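Local coordinates for putative capsid protein of prophage (Escherichia coli CFT073, PDB 3BQW) that is of unknown function but probably serves as a major head protein, many copies of which would build the shell of a phage particle, at residues C63-G68 with R73-E78; P84-P89 with A297-E302; I171-A174 with K178-E181; A236-C241 with K251-D256; G264-S269 with K274-P279. All coordinates share one frame; numbering follows the deposited sequence.

Interaction 1: C63-G68 with R73-E78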
# COMPACT_ATOMS: atom_id res chain seq x y z
N CYS A 63 9.55 12.07 14.26
CA CYS A 63 9.19 10.84 14.91
C CYS A 63 8.95 11.10 16.39
O CYS A 63 9.77 11.72 17.06
CB CYS A 63 10.31 9.82 14.70
SG CYS A 63 10.42 9.32 12.97
N SER A 64 7.80 10.63 16.87
CA SER A 64 7.36 10.87 18.23
C SER A 64 6.99 9.55 18.91
O SER A 64 6.29 8.74 18.32
CB SER A 64 6.13 11.79 18.24
OG SER A 64 6.43 13.08 17.74
N PRO A 65 7.37 9.39 20.19
CA PRO A 65 6.89 8.21 20.87
C PRO A 65 5.39 8.36 21.22
O PRO A 65 4.81 9.47 21.12
CB PRO A 65 7.76 8.16 22.14
CG PRO A 65 8.17 9.54 22.40
CD PRO A 65 8.13 10.28 21.08
N MET A 66 4.78 7.25 21.64
CA MET A 66 3.37 7.22 21.98
C MET A 66 3.24 6.55 23.34
O MET A 66 4.06 5.71 23.70
CB MET A 66 2.56 6.46 20.92
CG MET A 66 2.60 7.07 19.50
SD MET A 66 1.71 6.18 18.21
CE MET A 66 0.06 6.13 18.92
N VAL A 67 2.23 6.96 24.09
CA VAL A 67 1.84 6.28 25.33
C VAL A 67 0.37 5.96 25.11
O VAL A 67 -0.48 6.86 25.11
CB VAL A 67 2.06 7.18 26.57
CG1 VAL A 67 1.75 6.41 27.88
CG2 VAL A 67 3.50 7.70 26.60
N GLY A 68 0.07 4.69 24.86
CA GLY A 68 -1.26 4.28 24.46
C GLY A 68 -1.53 4.81 23.06
O GLY A 68 -0.72 4.63 22.14
N ARG A 73 4.27 14.48 21.31
CA ARG A 73 4.93 15.32 20.31
C ARG A 73 6.06 16.17 20.88
O ARG A 73 6.95 16.60 20.15
CB ARG A 73 3.90 16.21 19.60
CG ARG A 73 2.88 15.48 18.71
CD ARG A 73 2.29 16.44 17.63
NE ARG A 73 3.27 16.66 16.57
CZ ARG A 73 3.41 15.88 15.48
NH1 ARG A 73 2.61 14.83 15.27
NH2 ARG A 73 4.35 16.16 14.60
N ASP A 74 6.04 16.43 22.19
CA ASP A 74 7.13 17.17 22.82
C ASP A 74 8.39 16.32 22.88
O ASP A 74 9.48 16.86 23.00
CB ASP A 74 6.74 17.69 24.22
CG ASP A 74 5.67 18.77 24.16
OD1 ASP A 74 5.41 19.29 23.05
OD2 ASP A 74 5.08 19.09 25.22
N LYS A 75 8.23 15.01 22.81
CA LYS A 75 9.35 14.07 22.72
C LYS A 75 9.70 13.63 21.30
O LYS A 75 10.50 12.74 21.13
CB LYS A 75 9.10 12.85 23.61
CG LYS A 75 9.05 13.18 25.11
CD LYS A 75 8.82 11.94 25.95
CE LYS A 75 8.47 12.32 27.38
NZ LYS A 75 8.10 11.10 28.18
N GLY A 76 9.13 14.28 20.29
CA GLY A 76 9.45 13.99 18.91
C GLY A 76 10.58 14.84 18.39
O GLY A 76 10.86 15.90 18.94
N TYR A 77 11.22 14.39 17.33
CA TYR A 77 12.34 15.11 16.73
C TYR A 77 12.49 14.66 15.26
O TYR A 77 12.10 13.54 14.91
CB TYR A 77 13.62 14.88 17.58
CG TYR A 77 14.06 13.45 17.65
CD1 TYR A 77 15.16 13.00 16.93
CD2 TYR A 77 13.34 12.52 18.39
CE1 TYR A 77 15.54 11.65 16.95
CE2 TYR A 77 13.70 11.17 18.42
CZ TYR A 77 14.80 10.74 17.69
OH TYR A 77 15.15 9.40 17.73
N GLU A 78 13.00 15.56 14.41
CA GLU A 78 13.36 15.22 13.04
C GLU A 78 14.56 14.31 13.01
O GLU A 78 15.58 14.61 13.59
CB GLU A 78 13.71 16.43 12.18
CG GLU A 78 12.52 17.19 11.72
CD GLU A 78 11.70 16.50 10.65
OE1 GLU A 78 12.22 15.82 9.77
OE2 GLU A 78 10.48 16.72 10.66
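The beta hairpin of strands 61-67 and 70-79 is joined here by Cys63 and Tyr77, an antiparallel hydrogen-bonded pair. The two residues are tied by reciprocal backbone bonds. Cys63 N reaches Tyr77 O at 3.0 Å and almost straight (172°). The return bond, Tyr77 N to Cys63 O at 3.1 Å, is more bent, with an angle of 149° at the hydrogen. Cys63 O also meets Gly76 CA at 2.9 Å in a CA-H...O contact. Between this pair and the hairpin tip the second strand leaves the ladder: residues 73-76 form a short 3-10 turn, closed by Gly76 N to Arg73 O at 3.2 Å, while Pro65 pairs through its backbone with Gln72 farther along. Ser64 lies against the bend. Its OG, turned toward its own backbone N and anti to the carbonyl carbon (chi1 -64°), lies 3.4 Å from Gly76 CA and 3.7 Å from Arg73 CA. Pro65 packs beside it, its ring crossing Lys75 at about a right angle with CG 3.6 Å from Lys75 CB; the lysine chain then runs outward, extended. The Tyr77 ring stands on the same face of the sheet as Cys63, and its CD2 passes Cys63 O at 3.9 Å. Across the sheet, strand 61-67 lies between strand 70-79 and strand 159-162: Ser64 pairs with Glu160, Cys63 packs on Tyr159 and Ile161, and the guanidinium of Arg73 forms salt bridges with Asp162 and Glu160.

Interaction 2: P84-P89 with A297-E302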
# COMPACT_ATOMS: atom_id res chain seq x y z
N PRO A 84 11.54 0.72 10.83
CA PRO A 84 10.34 0.16 10.20
C PRO A 84 9.57 -0.84 11.08
O PRO A 84 10.13 -1.41 11.99
CB PRO A 84 10.90 -0.52 8.96
CG PRO A 84 12.27 -0.96 9.39
CD PRO A 84 12.78 0.18 10.23
N GLY A 85 8.28 -1.01 10.81
CA GLY A 85 7.49 -2.05 11.44
C GLY A 85 7.91 -3.39 10.85
O GLY A 85 7.74 -3.63 9.66
N TYR A 86 8.47 -4.25 11.68
CA TYR A 86 8.92 -5.56 11.25
C TYR A 86 7.75 -6.52 11.21
O TYR A 86 6.98 -6.63 12.17
CB TYR A 86 10.00 -6.10 12.17
CG TYR A 86 10.82 -7.19 11.55
CD1 TYR A 86 11.95 -6.87 10.80
CD2 TYR A 86 10.49 -8.54 11.73
CE1 TYR A 86 12.72 -7.86 10.25
CE2 TYR A 86 11.26 -9.54 11.17
CZ TYR A 86 12.38 -9.19 10.43
OH TYR A 86 13.20 -10.15 9.86
N MET A 87 7.61 -7.20 10.07
CA MET A 87 6.54 -8.15 9.83
C MET A 87 7.11 -9.55 9.58
O MET A 87 8.17 -9.72 8.92
CB MET A 87 5.72 -7.69 8.62
CG MET A 87 5.13 -6.29 8.66
SD MET A 87 4.10 -5.93 7.17
CE MET A 87 2.73 -6.90 7.69
N LYS A 88 6.40 -10.55 10.09
CA LYS A 88 6.72 -11.95 9.82
C LYS A 88 5.52 -12.89 9.97
O LYS A 88 5.55 -13.83 10.75
CB LYS A 88 7.92 -12.41 10.66
CG LYS A 88 7.81 -12.21 12.16
CD LYS A 88 9.09 -12.75 12.78
CE LYS A 88 9.10 -12.63 14.30
NZ LYS A 88 7.96 -13.32 14.93
N PRO A 89 4.47 -12.65 9.17
CA PRO A 89 3.31 -13.51 9.23
C PRO A 89 3.68 -14.93 8.83
O PRO A 89 4.52 -15.14 7.93
CB PRO A 89 2.36 -12.89 8.20
CG PRO A 89 3.22 -12.14 7.29
CD PRO A 89 4.30 -11.60 8.16
N ALA A 297 16.67 -4.04 6.90
CA ALA A 297 17.28 -5.38 6.85
C ALA A 297 16.41 -6.46 7.50
O ALA A 297 15.76 -6.24 8.52
CB ALA A 297 18.69 -5.39 7.49
N ILE A 298 16.47 -7.64 6.89
CA ILE A 298 15.89 -8.84 7.47
C ILE A 298 16.73 -9.22 8.69
O ILE A 298 17.97 -9.20 8.62
CB ILE A 298 15.88 -9.98 6.47
CG1 ILE A 298 15.17 -9.55 5.17
CG2 ILE A 298 15.21 -11.21 7.09
CD1 ILE A 298 13.68 -9.36 5.32
N MET A 299 16.06 -9.53 9.80
CA MET A 299 16.71 -9.72 11.09
C MET A 299 16.73 -11.19 11.57
O MET A 299 17.31 -11.49 12.60
CB MET A 299 16.11 -8.78 12.16
CG MET A 299 16.52 -7.30 11.98
SD MET A 299 18.33 -6.96 11.81
CE MET A 299 18.75 -6.82 13.55
N ASP A 300 16.11 -12.08 10.79
CA ASP A 300 16.13 -13.52 11.04
C ASP A 300 17.56 -14.10 11.08
O ASP A 300 18.37 -13.82 10.18
CB ASP A 300 15.33 -14.22 9.94
CG ASP A 300 15.22 -15.72 10.16
OD1 ASP A 300 14.53 -16.12 11.12
OD2 ASP A 300 15.82 -16.48 9.37
N GLN A 301 17.84 -14.92 12.09
CA GLN A 301 19.19 -15.45 12.26
C GLN A 301 19.69 -16.17 11.02
O GLN A 301 20.86 -16.03 10.67
CB GLN A 301 19.34 -16.36 13.49
CG GLN A 301 20.83 -16.71 13.74
CD GLN A 301 21.09 -17.56 14.99
OE1 GLN A 301 21.34 -17.03 16.08
NE2 GLN A 301 21.07 -18.88 14.81
N GLU A 302 18.82 -16.93 10.35
CA GLU A 302 19.25 -17.69 9.17
C GLU A 302 19.50 -16.75 8.00
O GLU A 302 20.39 -16.99 7.17
CB GLU A 302 18.23 -18.76 8.79
CG GLU A 302 18.59 -19.60 7.57
CD GLU A 302 19.77 -20.55 7.77
OE1 GLU A 302 20.23 -20.75 8.93
OE2 GLU A 302 20.24 -21.12 6.75
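Tyr86 does nearly all the touching, reaching with the far end of its ring into the backbone of residues 297-300. With CG anti to the backbone N (chi1 -160°), the ring extends toward residues 297-299. Ala297 O lies at its edge, in the ring plane, 3.9 Å from Tyr86 CE1. The hydroxyl makes the shortest approach: Met299 N points at Tyr86 OH at 2.9 Å and 169°, a straight bond on paper, but the oxygen also sits too close to another atom in the model, so its exact place is doubtful. Ile298 crosses the tyrosine at about a right angle, and its CG2 methyl is 3.6 Å from Tyr86 OH as modelled.

This is where the loop between strands 81-82 and 90-92 meets the lead-in to helix 301-305, two places more than two hundred residues apart in sequence. Asp300 is the N-cap of that helix; its OD2 takes a weak bond from Glu302 N at 3.2 Å and a salt bridge from Lys316.

On the looser side, Met299 offers Tyr86 little more than its CB, 4.0 Å from Tyr86 CE1, before the chain bends at both chi2 and chi3 and carries the thioether away at the exposed surface. Ile298, by contrast, is buried, and packs on Tyr314 of strand 314-319. Ala334 of strand 327-338 also touches the Tyr86 side chain.

Interaction 3: I171-A174 with K178-E181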
# COMPACT_ATOMS: atom_id res chain seq x y z
N ILE A 171 -8.48 19.11 3.49
CA ILE A 171 -9.61 20.01 3.35
C ILE A 171 -10.89 19.27 3.72
O ILE A 171 -11.05 18.11 3.39
CB ILE A 171 -9.72 20.53 1.89
CG1 ILE A 171 -8.45 21.33 1.50
CG2 ILE A 171 -11.00 21.33 1.68
CD1 ILE A 171 -8.43 21.83 0.01
N GLU A 172 -11.80 19.94 4.40
CA GLU A 172 -13.11 19.37 4.64
C GLU A 172 -14.18 20.26 4.06
O GLU A 172 -14.19 21.44 4.33
CB GLU A 172 -13.36 19.19 6.13
CG GLU A 172 -12.46 18.13 6.72
CD GLU A 172 -12.83 17.76 8.14
OE1 GLU A 172 -13.60 18.51 8.78
OE2 GLU A 172 -12.34 16.71 8.63
N GLN A 173 -15.07 19.70 3.26
CA GLN A 173 -16.19 20.48 2.72
C GLN A 173 -17.06 21.12 3.80
O GLN A 173 -17.60 22.20 3.60
CB GLN A 173 -17.02 19.66 1.75
CG GLN A 173 -16.35 19.51 0.37
CD GLN A 173 -17.31 19.10 -0.74
OE1 GLN A 173 -17.04 19.30 -1.93
NE2 GLN A 173 -18.41 18.52 -0.36
N ALA A 174 -17.17 20.48 4.96
CA ALA A 174 -17.94 21.03 6.07
C ALA A 174 -17.41 22.36 6.62
O ALA A 174 -18.13 23.00 7.35
CB ALA A 174 -18.07 20.01 7.21
N LYS A 178 -20.49 22.55 0.78
CA LYS A 178 -20.81 21.12 0.68
C LYS A 178 -21.47 20.76 -0.65
O LYS A 178 -22.43 21.38 -1.08
CB LYS A 178 -21.75 20.72 1.81
CG LYS A 178 -21.24 20.95 3.20
CD LYS A 178 -22.11 20.18 4.18
CE LYS A 178 -21.88 20.60 5.62
NZ LYS A 178 -22.86 19.94 6.54
N TRP A 179 -20.99 19.70 -1.29
CA TRP A 179 -21.58 19.22 -2.54
C TRP A 179 -23.02 18.74 -2.39
O TRP A 179 -23.83 18.91 -3.29
CB TRP A 179 -20.73 18.11 -3.16
CG TRP A 179 -19.62 18.60 -4.01
CD1 TRP A 179 -19.41 19.87 -4.43
CD2 TRP A 179 -18.60 17.81 -4.63
NE1 TRP A 179 -18.31 19.95 -5.23
CE2 TRP A 179 -17.79 18.69 -5.38
CE3 TRP A 179 -18.27 16.45 -4.60
CZ2 TRP A 179 -16.68 18.26 -6.10
CZ3 TRP A 179 -17.17 16.02 -5.31
CH2 TRP A 179 -16.38 16.92 -6.04
N SER A 180 -23.32 18.14 -1.25
CA SER A 180 -24.64 17.61 -0.98
C SER A 180 -25.70 18.73 -1.03
O SER A 180 -26.86 18.47 -1.33
CB SER A 180 -24.64 16.91 0.38
OG SER A 180 -24.39 17.85 1.42
N GLU A 181 -25.27 19.96 -0.78
CA GLU A 181 -26.14 21.12 -0.71
C GLU A 181 -26.17 21.91 -2.01
O GLU A 181 -26.81 22.96 -2.07
CB GLU A 181 -25.68 22.04 0.44
CG GLU A 181 -25.90 21.43 1.82
CD GLU A 181 -25.43 22.32 2.97
OE1 GLU A 181 -24.90 23.42 2.70
OE2 GLU A 181 -25.59 21.90 4.14
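Lys178 O is held by two donors, Glu181 N at 3.2 Å and the side-chain amide of Gln182, in a turn whose Lys178 and Trp179 meet Gln173 and Ala174. The nearest CA atoms across the contact, Gln173 CA and Lys178 CA, are 5.1 Å apart. Gln173 reaches over with CG anti to its carbonyl carbon and the rest of the chain extended. Its amide stands nearly upright on the indole of Trp179, the two planes 85° apart, with one of its two terminal atoms, whichever that is, over a face of the ring and toward its rim. The oxygen and nitrogen of this amide are probably interchanged in the model, so the carbon is the safer marker: Gln173 CD lies 4.0 Å from Trp179 CG and 3.8 Å from Trp179 N. Lys178 works through its aliphatic chain. Near its root, CG is 3.9 Å from Gln173 O; stretched out, the chain then brings CE to 4.0 Å from Ala174 CA and 4.2 Å from Ala174 CB.

The indole N-H is used elsewhere, in a hydrogen bond from Trp179 NE1 to Asp192 of helix 190-198. Trp179 also meets Phe220 edge-to-face and packs on Thr216 and Leu217 of helix 211-218. Gln173 follows the end of strand 170-172, which runs parallel to strand 346-349, and the contact lies between that end of strand 170-172 and helices 190-198 and 211-218.

Interaction 4: A236-C241 with K251-D256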
# COMPACT_ATOMS: atom_id res chain seq x y z
N ALA A 236 0.38 7.47 -17.17
CA ALA A 236 0.83 6.67 -16.03
C ALA A 236 -0.33 6.29 -15.09
O ALA A 236 -0.38 5.17 -14.58
CB ALA A 236 1.90 7.42 -15.24
N ALA A 237 -1.25 7.24 -14.86
CA ALA A 237 -2.44 6.99 -14.02
C ALA A 237 -3.23 5.80 -14.55
O ALA A 237 -3.58 4.88 -13.84
CB ALA A 237 -3.33 8.24 -13.96
N GLU A 238 -3.47 5.83 -15.86
CA GLU A 238 -4.25 4.80 -16.54
C GLU A 238 -3.56 3.44 -16.59
O GLU A 238 -4.16 2.40 -16.33
CB GLU A 238 -4.55 5.30 -17.95
CG GLU A 238 -5.67 4.62 -18.57
CD GLU A 238 -6.04 5.21 -19.91
OE1 GLU A 238 -5.66 6.37 -20.26
OE2 GLU A 238 -6.74 4.46 -20.63
N LEU A 239 -2.29 3.45 -16.95
CA LEU A 239 -1.45 2.26 -16.86
C LEU A 239 -1.47 1.59 -15.47
O LEU A 239 -1.55 0.37 -15.35
CB LEU A 239 -0.01 2.63 -17.20
CG LEU A 239 0.62 2.17 -18.52
CD1 LEU A 239 -0.17 2.58 -19.76
CD2 LEU A 239 2.05 2.75 -18.52
N ALA A 240 -1.34 2.40 -14.43
CA ALA A 240 -1.37 1.87 -13.06
C ALA A 240 -2.65 1.09 -12.70
O ALA A 240 -2.59 0.22 -11.84
CB ALA A 240 -1.15 2.98 -12.06
N CYS A 241 -3.78 1.38 -13.34
CA CYS A 241 -5.06 0.72 -13.02
C CYS A 241 -5.32 -0.61 -13.73
O CYS A 241 -6.16 -1.40 -13.28
CB CYS A 241 -6.23 1.63 -13.37
SG CYS A 241 -6.35 3.14 -12.41
N LYS A 251 -11.99 5.90 -14.77
CA LYS A 251 -13.23 6.48 -15.26
C LYS A 251 -13.06 7.35 -16.49
O LYS A 251 -14.03 7.55 -17.23
CB LYS A 251 -13.88 7.32 -14.15
CG LYS A 251 -14.37 6.50 -12.98
CD LYS A 251 -15.37 5.44 -13.43
CE LYS A 251 -15.89 4.69 -12.27
NZ LYS A 251 -16.76 3.57 -12.66
N GLY A 252 -11.87 7.90 -16.71
CA GLY A 252 -11.67 8.85 -17.79
C GLY A 252 -10.90 10.06 -17.30
O GLY A 252 -10.15 9.98 -16.34
N TYR A 253 -11.12 11.18 -17.98
CA TYR A 253 -10.38 12.41 -17.73
C TYR A 253 -11.32 13.60 -17.60
O TYR A 253 -12.43 13.61 -18.16
CB TYR A 253 -9.37 12.68 -18.86
CG TYR A 253 -8.27 11.65 -18.95
CD1 TYR A 253 -7.02 11.87 -18.36
CD2 TYR A 253 -8.48 10.45 -19.62
CE1 TYR A 253 -6.00 10.91 -18.44
CE2 TYR A 253 -7.47 9.48 -19.70
CZ TYR A 253 -6.24 9.72 -19.13
OH TYR A 253 -5.27 8.76 -19.24
N LEU A 254 -10.87 14.59 -16.83
CA LEU A 254 -11.51 15.89 -16.71
C LEU A 254 -10.44 16.90 -17.08
O LEU A 254 -9.72 17.39 -16.23
CB LEU A 254 -12.01 16.06 -15.27
CG LEU A 254 -12.93 17.19 -14.84
CD1 LEU A 254 -14.15 17.34 -15.78
CD2 LEU A 254 -13.37 16.94 -13.37
N GLY A 255 -10.29 17.17 -18.37
CA GLY A 255 -9.15 17.95 -18.83
C GLY A 255 -7.92 17.07 -18.72
O GLY A 255 -7.91 15.98 -19.26
N ASP A 256 -6.90 17.53 -17.99
CA ASP A 256 -5.67 16.74 -17.81
C ASP A 256 -5.66 15.97 -16.49
O ASP A 256 -4.63 15.44 -16.09
CB ASP A 256 -4.38 17.58 -18.00
CG ASP A 256 -4.28 18.79 -17.06
OD1 ASP A 256 -5.18 19.01 -16.20
OD2 ASP A 256 -3.27 19.54 -17.18
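The ring of Tyr253 receives Glu238 at its edge: OE1 of the carboxylate lies in the ring plane beside the hydroxyl, 3.6 Å from both CZ and CE2 of Tyr253. Neither face of the ring is used by residues 236-241; its aromatic partner is Phe250, met edge-to-face. The carboxylate is turned well out of the ring plane, by 64°. Tyr253 OH donates to Glu238 OE1 at a short 2.6 Å, approaching on the anti side and 23° out of the carboxylate plane. Glu238 gets there with CG opposite its backbone N (chi1 -160°) and an extended chain that meets the tyrosine at about a right angle, helix 236-241 thereby being fastened to strand 248-254.

The polar ends have further partners. Glu238 OE1 also accepts from Glu234 N, while OE2 takes a weak bond from Ser233 N. Ser235 OG bonds to Tyr253 OH as well as to Glu238 N, so one serine ties together both residues of the pair. For a buried carboxylate, donors from Tyr253, Glu234 and, weakly, Ser233 go some way to satisfying it, and, together with the nearby start of the helix, they would be expected to favour the charged form of Glu238, which accepts the hydrogen bond from the phenol.

Interaction 5: G264-S269 with K274-P279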
# COMPACT_ATOMS: atom_id res chain seq x y z
N GLY A 264 -10.49 -0.33 -2.69
CA GLY A 264 -9.72 -1.33 -1.96
C GLY A 264 -10.01 -1.45 -0.46
O GLY A 264 -10.16 -0.45 0.25
N LYS A 265 -10.04 -2.68 0.02
CA LYS A 265 -10.28 -2.95 1.43
C LYS A 265 -9.19 -3.85 2.00
O LYS A 265 -8.47 -4.55 1.28
CB LYS A 265 -11.64 -3.62 1.63
CG LYS A 265 -12.82 -2.85 1.06
CD LYS A 265 -14.11 -3.55 1.42
CE LYS A 265 -15.25 -3.26 0.40
NZ LYS A 265 -15.19 -4.13 -0.85
N TYR A 266 -9.07 -3.81 3.32
CA TYR A 266 -8.23 -4.75 4.03
C TYR A 266 -9.00 -5.26 5.22
O TYR A 266 -10.01 -4.69 5.63
CB TYR A 266 -6.92 -4.10 4.50
CG TYR A 266 -7.11 -2.95 5.47
CD1 TYR A 266 -7.05 -3.16 6.85
CD2 TYR A 266 -7.36 -1.68 5.00
CE1 TYR A 266 -7.24 -2.10 7.74
CE2 TYR A 266 -7.55 -0.62 5.88
CZ TYR A 266 -7.48 -0.83 7.24
OH TYR A 266 -7.70 0.25 8.07
N THR A 267 -8.49 -6.35 5.80
CA THR A 267 -9.02 -6.83 7.07
C THR A 267 -8.00 -6.51 8.17
O THR A 267 -6.79 -6.65 7.98
CB THR A 267 -9.37 -8.30 6.97
OG1 THR A 267 -10.56 -8.44 6.17
CG2 THR A 267 -9.62 -8.89 8.35
N ASP A 268 -8.51 -6.01 9.31
CA ASP A 268 -7.64 -5.66 10.45
C ASP A 268 -7.54 -6.81 11.47
O ASP A 268 -8.21 -7.85 11.31
CB ASP A 268 -8.07 -4.33 11.10
CG ASP A 268 -9.47 -4.39 11.72
OD1 ASP A 268 -10.18 -5.40 11.56
OD2 ASP A 268 -9.86 -3.39 12.37
N SER A 269 -6.69 -6.64 12.49
CA SER A 269 -6.46 -7.66 13.54
C SER A 269 -7.77 -8.26 14.04
O SER A 269 -7.90 -9.49 14.14
CB SER A 269 -5.70 -7.06 14.74
OG SER A 269 -4.70 -6.14 14.32
N LYS A 274 -12.19 -3.00 6.29
CA LYS A 274 -12.10 -1.54 6.26
C LYS A 274 -11.64 -1.07 4.90
O LYS A 274 -10.94 -1.81 4.20
CB LYS A 274 -11.11 -1.06 7.30
CG LYS A 274 -11.44 -1.48 8.71
CD LYS A 274 -10.84 -0.51 9.72
CE LYS A 274 -11.54 -0.59 11.09
NZ LYS A 274 -13.02 -0.50 10.98
N TYR A 275 -12.01 0.15 4.54
CA TYR A 275 -11.49 0.78 3.34
C TYR A 275 -10.13 1.38 3.61
O TYR A 275 -9.89 1.97 4.66
CB TYR A 275 -12.41 1.90 2.85
CG TYR A 275 -13.71 1.43 2.27
CD1 TYR A 275 -13.76 0.89 0.99
CD2 TYR A 275 -14.89 1.53 2.99
CE1 TYR A 275 -14.95 0.45 0.45
CE2 TYR A 275 -16.08 1.10 2.46
CZ TYR A 275 -16.11 0.56 1.21
OH TYR A 275 -17.32 0.14 0.69
N PHE A 276 -9.24 1.24 2.66
CA PHE A 276 -7.99 2.00 2.65
C PHE A 276 -8.29 3.49 2.60
O PHE A 276 -7.74 4.26 3.37
CB PHE A 276 -7.15 1.63 1.44
CG PHE A 276 -6.49 0.29 1.54
CD1 PHE A 276 -5.49 0.07 2.48
CD2 PHE A 276 -6.83 -0.75 0.69
CE1 PHE A 276 -4.86 -1.17 2.55
CE2 PHE A 276 -6.21 -1.96 0.76
CZ PHE A 276 -5.23 -2.18 1.68
N LEU A 277 -9.13 3.86 1.65
CA LEU A 277 -9.56 5.23 1.45
C LEU A 277 -11.03 5.31 1.80
O LEU A 277 -11.86 4.70 1.13
CB LEU A 277 -9.33 5.64 -0.01
CG LEU A 277 -9.59 7.10 -0.41
CD1 LEU A 277 -8.59 8.04 0.30
CD2 LEU A 277 -9.55 7.28 -1.95
N GLU A 278 -11.36 6.07 2.84
CA GLU A 278 -12.73 6.26 3.23
C GLU A 278 -13.52 6.74 2.04
O GLU A 278 -13.02 7.56 1.23
CB GLU A 278 -12.85 7.27 4.36
CG GLU A 278 -12.47 6.73 5.72
CD GLU A 278 -13.12 5.40 6.00
OE1 GLU A 278 -14.37 5.30 5.90
OE2 GLU A 278 -12.37 4.43 6.29
N PRO A 279 -14.74 6.24 1.90
CA PRO A 279 -15.50 6.46 0.69
C PRO A 279 -15.83 7.90 0.38
O PRO A 279 -16.08 8.20 -0.77
CB PRO A 279 -16.79 5.66 0.92
CG PRO A 279 -16.49 4.73 2.03
CD PRO A 279 -15.50 5.43 2.87
O HOH W 1 -10.36 2.22 -0.35
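Backbone bonds come first. Tyr266 and Lys274 form an antiparallel hydrogen-bonded pair, Tyr266 N to Lys274 O at 2.9 Å and Lys274 N to Tyr266 O at 2.8 Å. A third bond, Phe276 N to Gly264 O at 3.1 Å, extends the ladder past the non-hydrogen-bonded pair of Lys265 and Tyr275, where Lys265 CA passes Lys274 O in a CA-H...O contact. Water 1 sits 2.7 Å from Gly264 O and accepts from Leu277 N.

Aromatic contacts lie on the face bearing Tyr266 and Lys274. With CG between the backbone N and the carbonyl carbon (chi1 62°), the Tyr266 ring lies over Lys274, whose CB makes a CH-pi contact, 4.0 Å from the ring centroid. Tyr266 CD2 lies over one face of Phe276, 3.5 Å from its CE1, with the two ring planes tilted at 42°.

All this belongs to the hairpin of strands 257-267 and 273-275, at one margin of the large mixed sheet. Helix 113-146 lies against it: Trp138 meets both Tyr266 and Phe276.

The remaining contacts are aliphatic or charged. Lys265 and Tyr275 run side by side in the same direction, CE of the lysine 3.7 Å from Tyr275 CE1. Asp268 OD2 approaches Lys274 CE, but its distance to Lys274 NZ, 4.5 Å, is beyond a salt bridge, and its other oxygen, OD1, bonds to Thr272 N near the turn.

Interactions 1 and 5 each close a beta hairpin through backbone pairing, yet in different sheets, their centres about 26 Å apart; the first is partly buried, the second a surface contact richer in aromatic packing. Interactions 3, 4 and 5 all reach the large mixed sheet, and strands 248-254 and 257-267, used by 4 and 5, are neighbours in it. Interaction 4 rests on one short side-chain bond and interaction 3 on an amide over an indole, both partly buried. Interaction 2 joins segments 208 residues apart, and the chain between them contains interactions 3, 4 and 5; it lies across the chain's centre from 3 and 4.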